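Local coordinates for SnoaL-like domain-containing protein (Agrobacterium tumefaciens str. C58, PDB 3DXO) that is of unknown function but belongs to the SnoaL-like family of the NTF2 clan and is a putative isomerase, at residues R24-V28 with A52-E56; A31-R37 with R108-V112. All blocks are in the same frame, centred on the assembly; numbering follows the deposited sequence. Where two conformers were deposited one is given.

Interaction 1. Residues R24-V28 with A52-E56; sequences RRHLV and AAMIE
Ala52 meets two side chains of the 24-28 segment at once. Its methyl CB lies 4.2 Å from CG of Arg25, so the aliphatic part of that arginine rests against it, and CG2 of Val28 comes within 4.4 Å of the same CB from the next turn of the helix. The backbones are nearest here as well, with 5.7 Å between CA of Arg25 and CA of Ala52. One turn further on, the CB of Ile55 is directed at helix 21-31, and the residue offers both of its branches. Its CD1 reaches CG2 of Val28, an apolar contact at 4.4 Å, while its CG2 meets CD and NH1 of Arg24, the latter at 3.5 Å. The two side chains meet at a slant, and the methyl sits at the edge of the guanidinium, in its plane. The bend comes at chi3 (-28°) of Arg24, which brings the NH1 edge of the guanidinium to the methyl. In the cone-shaped alpha+beta fold of the NTF2 clan, helices pack against a curved sheet; here two of them, 21-31 and 47-61, meet with their short segments running closer to antiparallel than parallel, at 133° and 10.2 Å between axes. Ile55 also touches Trp16 of helix 3-17, so the third helix adjoins the apolar part of the contact. Glu56 follows at the polar end. Its CA is 3.7 Å from NH1 of Arg24, and its extended chain takes OE1 to 4.4 Å from NH2 of Arg25. That oxygen stands off the plane of the guanidinium, so the attraction is probably one of charge alone, and loose. No hydrogen bond links the two segments, and Arg25 has a further long, weak ion pair with Glu22.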
loop_
_atom_site.group_PDB
_atom_site.type_symbol
_atom_site.label_atom_id
_atom_site.label_comp_id
_atom_site.label_asym_id
_atom_site.label_seq_id
_atom_site.Cartn_x
_atom_site.Cartn_y
_atom_site.Cartn_z
ATOM N N ARG B 24 22.829 6.513 10.344
ATOM C CA ARG B 24 21.581 5.849 10.029
ATOM C C ARG B 24 20.888 5.288 11.262
ATOM O O ARG B 24 19.666 5.346 11.341
ATOM C CB ARG B 24 21.857 4.758 9.070
ATOM C CG ARG B 24 20.669 4.359 8.209
ATOM C CD ARG B 24 21.088 3.248 7.223
ATOM N NE ARG B 24 22.520 3.436 6.969
ATOM C CZ ARG B 24 23.249 2.749 6.140
ATOM N NH1 ARG B 24 22.682 1.857 5.448
ATOM N NH2 ARG B 24 24.528 2.990 5.979
ATOM N N ARG B 25 21.627 4.748 12.226
ATOM C CA ARG B 25 20.959 4.269 13.447
ATOM C C ARG B 25 20.238 5.415 14.105
ATOM O O ARG B 25 19.087 5.307 14.506
ATOM C CB ARG B 25 21.917 3.652 14.444
ATOM C CG ARG B 25 22.526 2.419 13.944
ATOM C CD ARG B 25 23.382 1.771 15.008
ATOM N NE ARG B 25 24.272 0.854 14.320
ATOM C CZ ARG B 25 25.574 1.033 14.106
ATOM N NH1 ARG B 25 26.270 2.075 14.627
ATOM N NH2 ARG B 25 26.219 0.098 13.403
ATOM N N HIS B 26 20.932 6.530 14.191
ATOM C CA HIS B 26 20.398 7.784 14.742
ATOM C C HIS B 26 19.129 8.195 13.997
ATOM O O HIS B 26 18.149 8.572 14.576
ATOM C CB HIS B 26 21.471 8.911 14.686
ATOM C CG HIS B 26 20.913 10.306 14.749
ATOM N ND1 HIS B 26 20.475 10.890 15.921
ATOM C CD2 HIS B 26 20.740 11.237 13.779
ATOM C CE1 HIS B 26 20.032 12.106 15.664
ATOM N NE2 HIS B 26 20.188 12.344 14.374
ATOM N N LEU B 27 19.164 8.118 12.678
ATOM C CA LEU B 27 18.005 8.517 11.873
ATOM C C LEU B 27 16.795 7.590 12.099
ATOM O O LEU B 27 15.689 8.070 12.283
ATOM C CB LEU B 27 18.345 8.551 10.368
ATOM C CG LEU B 27 19.366 9.563 9.814
ATOM C CD1 LEU B 27 19.634 9.379 8.314
ATOM C CD2 LEU B 27 18.903 10.973 10.125
ATOM N N VAL B 28 17.022 6.272 12.063
ATOM C CA VAL B 28 15.982 5.260 12.328
ATOM C C VAL B 28 15.497 5.431 13.782
ATOM O O VAL B 28 14.291 5.408 14.050
ATOM C CB VAL B 28 16.502 3.817 12.108
ATOM C CG1 VAL B 28 15.513 2.770 12.663
ATOM C CG2 VAL B 28 16.815 3.579 10.646
ATOM N N ALA B 52 17.505 -0.881 10.987
ATOM C CA ALA B 52 18.836 -0.295 10.723
ATOM C C ALA B 52 19.774 -1.378 10.122
ATOM O O ALA B 52 20.453 -1.131 9.113
ATOM C CB ALA B 52 19.439 0.320 12.004
ATOM N N ALA B 53 19.766 -2.573 10.720
ATOM C CA ALA B 53 20.602 -3.690 10.245
ATOM C C ALA B 53 20.177 -4.092 8.819
ATOM O O ALA B 53 21.003 -4.169 7.908
ATOM C CB ALA B 53 20.546 -4.871 11.201
HETATM N N MSE B 54 18.875 -4.282 8.625
HETATM C CA MSE B 54 18.325 -4.622 7.312
HETATM C C MSE B 54 18.781 -3.650 6.217
HETATM O O MSE B 54 19.272 -4.082 5.185
HETATM C CB MSE B 54 16.804 -4.628 7.387
HETATM C CG MSE B 54 16.094 -5.234 6.224
HETATM SE SE MSE B 54 14.230 -4.791 6.357
HETATM C CE MSE B 54 14.366 -2.967 5.982
ATOM N N ILE B 55 18.635 -2.350 6.456
ATOM C CA ILE B 55 19.028 -1.349 5.471
ATOM C C ILE B 55 20.517 -1.446 5.167
ATOM O O ILE B 55 20.936 -1.365 4.038
ATOM C CB ILE B 55 18.693 0.086 5.938
ATOM C CG1 ILE B 55 17.169 0.263 6.067
ATOM C CG2 ILE B 55 19.277 1.123 4.934
ATOM C CD1 ILE B 55 16.717 1.496 6.818
ATOM N N GLU B 56 21.324 -1.632 6.190
ATOM C CA GLU B 56 22.743 -1.781 5.990
ATOM C C GLU B 56 23.078 -3.008 5.150
ATOM O O GLU B 56 23.955 -2.923 4.289
ATOM C CB GLU B 56 23.456 -1.903 7.306
ATOM C CG GLU B 56 24.957 -2.094 7.115
ATOM C CD GLU B 56 25.712 -2.016 8.416
ATOM O OE1 GLU B 56 25.324 -1.222 9.279
ATOM O OE2 GLU B 56 26.689 -2.730 8.596
#

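Interaction 2. Residues A31-R37 with R108-V112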
loop_
_atom_site.group_PDB
_atom_site.type_symbol
_atom_site.label_atom_id
_atom_site.label_comp_id
_atom_site.label_asym_id
_atom_site.label_seq_id
_atom_site.Cartn_x
_atom_site.Cartn_y
_atom_site.Cartn_z
ATOM N N ALA B 31 13.077 8.605 13.526
ATOM C CA ALA B 31 11.869 8.424 12.705
ATOM C C ALA B 31 11.047 7.167 13.005
ATOM O O ALA B 31 9.815 7.192 12.941
ATOM C CB ALA B 31 12.239 8.442 11.210
ATOM N N TRP B 32 11.707 6.056 13.299
ATOM C CA TRP B 32 10.981 4.792 13.530
ATOM C C TRP B 32 10.558 4.523 14.968
ATOM O O TRP B 32 11.246 4.922 15.890
ATOM C CB TRP B 32 11.834 3.614 13.070
ATOM C CG TRP B 32 11.680 3.186 11.651
ATOM C CD1 TRP B 32 11.069 2.051 11.217
ATOM C CD2 TRP B 32 12.165 3.847 10.487
ATOM N NE1 TRP B 32 11.148 1.953 9.846
ATOM C CE2 TRP B 32 11.815 3.046 9.372
ATOM C CE3 TRP B 32 12.861 5.033 10.269
ATOM C CZ2 TRP B 32 12.120 3.398 8.079
ATOM C CZ3 TRP B 32 13.183 5.370 8.965
ATOM C CH2 TRP B 32 12.807 4.556 7.891
ATOM N N ALA B 33 9.442 3.812 15.137
ATOM C CA ALA B 33 8.946 3.411 16.456
ATOM C C ALA B 33 9.687 2.172 16.987
ATOM O O ALA B 33 10.328 1.444 16.224
ATOM C CB ALA B 33 7.471 3.133 16.402
ATOM N N GLU B 34 9.614 1.953 18.299
ATOM C CA GLU B 34 10.224 0.774 18.912
ATOM C C GLU B 34 9.482 -0.475 18.433
ATOM O O GLU B 34 10.111 -1.453 18.046
ATOM C CB GLU B 34 10.290 0.887 20.446
ATOM C CG GLU B 34 11.226 2.023 20.877
ATOM C CD GLU B 34 11.573 2.074 22.371
ATOM O OE1 GLU B 34 10.886 1.460 23.219
ATOM O OE2 GLU B 34 12.569 2.760 22.693
ATOM N N ASN B 35 8.152 -0.436 18.445
ATOM C CA ASN B 35 7.348 -1.512 17.890
ATOM C C ASN B 35 7.119 -1.130 16.457
ATOM O O ASN B 35 6.144 -0.431 16.179
ATOM C CB ASN B 35 5.992 -1.608 18.562
ATOM C CG ASN B 35 6.083 -2.049 19.993
ATOM O OD1 ASN B 35 7.131 -1.948 20.624
ATOM N ND2 ASN B 35 4.964 -2.528 20.533
ATOM N N THR B 36 8.017 -1.525 15.558
ATOM C CA THR B 36 7.888 -1.188 14.148
ATOM C C THR B 36 8.177 -2.437 13.339
ATOM O O THR B 36 8.864 -3.348 13.822
ATOM C CB THR B 36 8.822 -0.029 13.712
ATOM O OG1 THR B 36 8.484 0.382 12.381
ATOM C CG2 THR B 36 10.299 -0.430 13.765
ATOM N N ARG B 37 7.672 -2.471 12.106
ATOM C CA ARG B 37 7.748 -3.661 11.269
ATOM C C ARG B 37 7.888 -3.255 9.804
ATOM O O ARG B 37 7.221 -2.325 9.338
ATOM C CB ARG B 37 6.427 -4.407 11.437
ATOM C CG ARG B 37 6.411 -5.883 11.194
ATOM C CD ARG B 37 6.434 -6.651 12.492
ATOM N NE ARG B 37 5.699 -7.903 12.309
ATOM C CZ ARG B 37 6.191 -9.004 11.728
ATOM N NH1 ARG B 37 7.454 -9.030 11.259
ATOM N NH2 ARG B 37 5.410 -10.089 11.616
ATOM N N ARG B 108 5.775 8.495 14.843
ATOM C CA ARG B 108 6.918 7.679 14.389
ATOM C C ARG B 108 6.470 6.485 13.572
ATOM O O ARG B 108 5.387 5.953 13.815
ATOM C CB ARG B 108 7.777 7.276 15.593
ATOM C CG ARG B 108 8.449 8.505 16.211
ATOM C CD ARG B 108 8.945 8.344 17.643
ATOM N NE ARG B 108 10.002 7.341 17.786
ATOM C CZ ARG B 108 10.685 7.116 18.910
ATOM N NH1 ARG B 108 10.454 7.840 20.001
ATOM N NH2 ARG B 108 11.618 6.183 18.957
ATOM N N ILE B 109 7.311 6.060 12.620
ATOM C CA ILE B 109 6.962 4.964 11.689
ATOM C C ILE B 109 6.824 3.607 12.395
ATOM O O ILE B 109 7.781 3.086 12.955
ATOM C CB ILE B 109 7.990 4.831 10.511
ATOM C CG1 ILE B 109 8.110 6.164 9.751
ATOM C CG2 ILE B 109 7.576 3.721 9.581
ATOM C CD1 ILE B 109 9.074 6.166 8.598
ATOM N N ASP B 110 5.624 3.036 12.366
ATOM C CA ASP B 110 5.364 1.730 13.019
ATOM C C ASP B 110 5.123 0.582 12.036
ATOM O O ASP B 110 5.125 -0.579 12.424
ATOM C CB ASP B 110 4.191 1.813 14.015
ATOM C CG ASP B 110 2.849 2.121 13.359
ATOM O OD1 ASP B 110 2.735 2.182 12.125
ATOM O OD2 ASP B 110 1.884 2.305 14.110
ATOM N N ASN B 111 4.930 0.890 10.762
ATOM C CA ASN B 111 4.644 -0.169 9.808
ATOM C C ASN B 111 4.929 0.235 8.363
ATOM O O ASN B 111 4.518 1.306 7.941
ATOM C CB ASN B 111 3.170 -0.578 9.943
ATOM C CG ASN B 111 2.925 -2.028 9.531
ATOM O OD1 ASN B 111 3.778 -2.895 9.765
ATOM N ND2 ASN B 111 1.765 -2.303 8.932
ATOM N N VAL B 112 5.662 -0.590 7.623
ATOM C CA VAL B 112 5.926 -0.295 6.216
ATOM C C VAL B 112 5.768 -1.533 5.349
ATOM O O VAL B 112 6.290 -2.596 5.671
ATOM C CB VAL B 112 7.324 0.257 5.983
ATOM C CG1 VAL B 112 7.576 0.382 4.470
ATOM C CG2 VAL B 112 7.491 1.617 6.694
#
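Ile109 is gripped through both polar atoms of its backbone. Its N donates to O of Ala31 at 2.8 Å, in the carbonyl plane. Its O accepts from N of Ala33, also at 2.8 Å and nearly straight at the hydrogen (173°), although the donor stands above the carbonyl plane. OG1 of Thr36 lies 2.9 Å from O of Ile109 as well, put there by a chi1 of -171° that sets the hydroxyl opposite its own backbone N. The carbonyl of Trp32 takes two weak bonds from the guanidinium edge of Arg108, NE and NH2 each 3.3 Å from O, and a third bond from the side chain of Gln48. Past the corner at Glu34 and Asn35, N of Val112 donates to O of Arg37 at 2.9 Å. N of Arg37, by contrast, bonds only weakly to O of Asp110. Beside the bridge between Trp32 and Ile109, their side chains run together: CD1 of Ile109 sits 4.0 Å from the centroid of the six-membered indole ring, a CH-pi contact over its face. Asp110 and Asn111 form a classic beta bulge opposite Ser102. Strand 109-117 lies between 36-39, parallel to it, and antiparallel 93-103, while helices 3-17 and 47-61 touch Trp32 through Ala15 and Ile51.

Overall arrangement
The centres of the two interactions lie 12 Å apart, and their segments alternate along the chain: 24-28, 31-37, 52-56, then 108-112. Interaction 1 joins two helices of the helical layer, 21-31 and 47-61. Helix 21-31 then runs directly into the short, weakly bonded strand 32-33, which joins the start of strand 109-117 before the chain turns its corner; after it, 36-39 pairs with 109-117 inside the six-stranded mixed sheet. No other touch joins the two contacts. This chain link, with Trp32 against helices 3-17 and 47-61, carries the helical layer to the sheet within the SnoaL-like domain, consistent with the NTF2 fold.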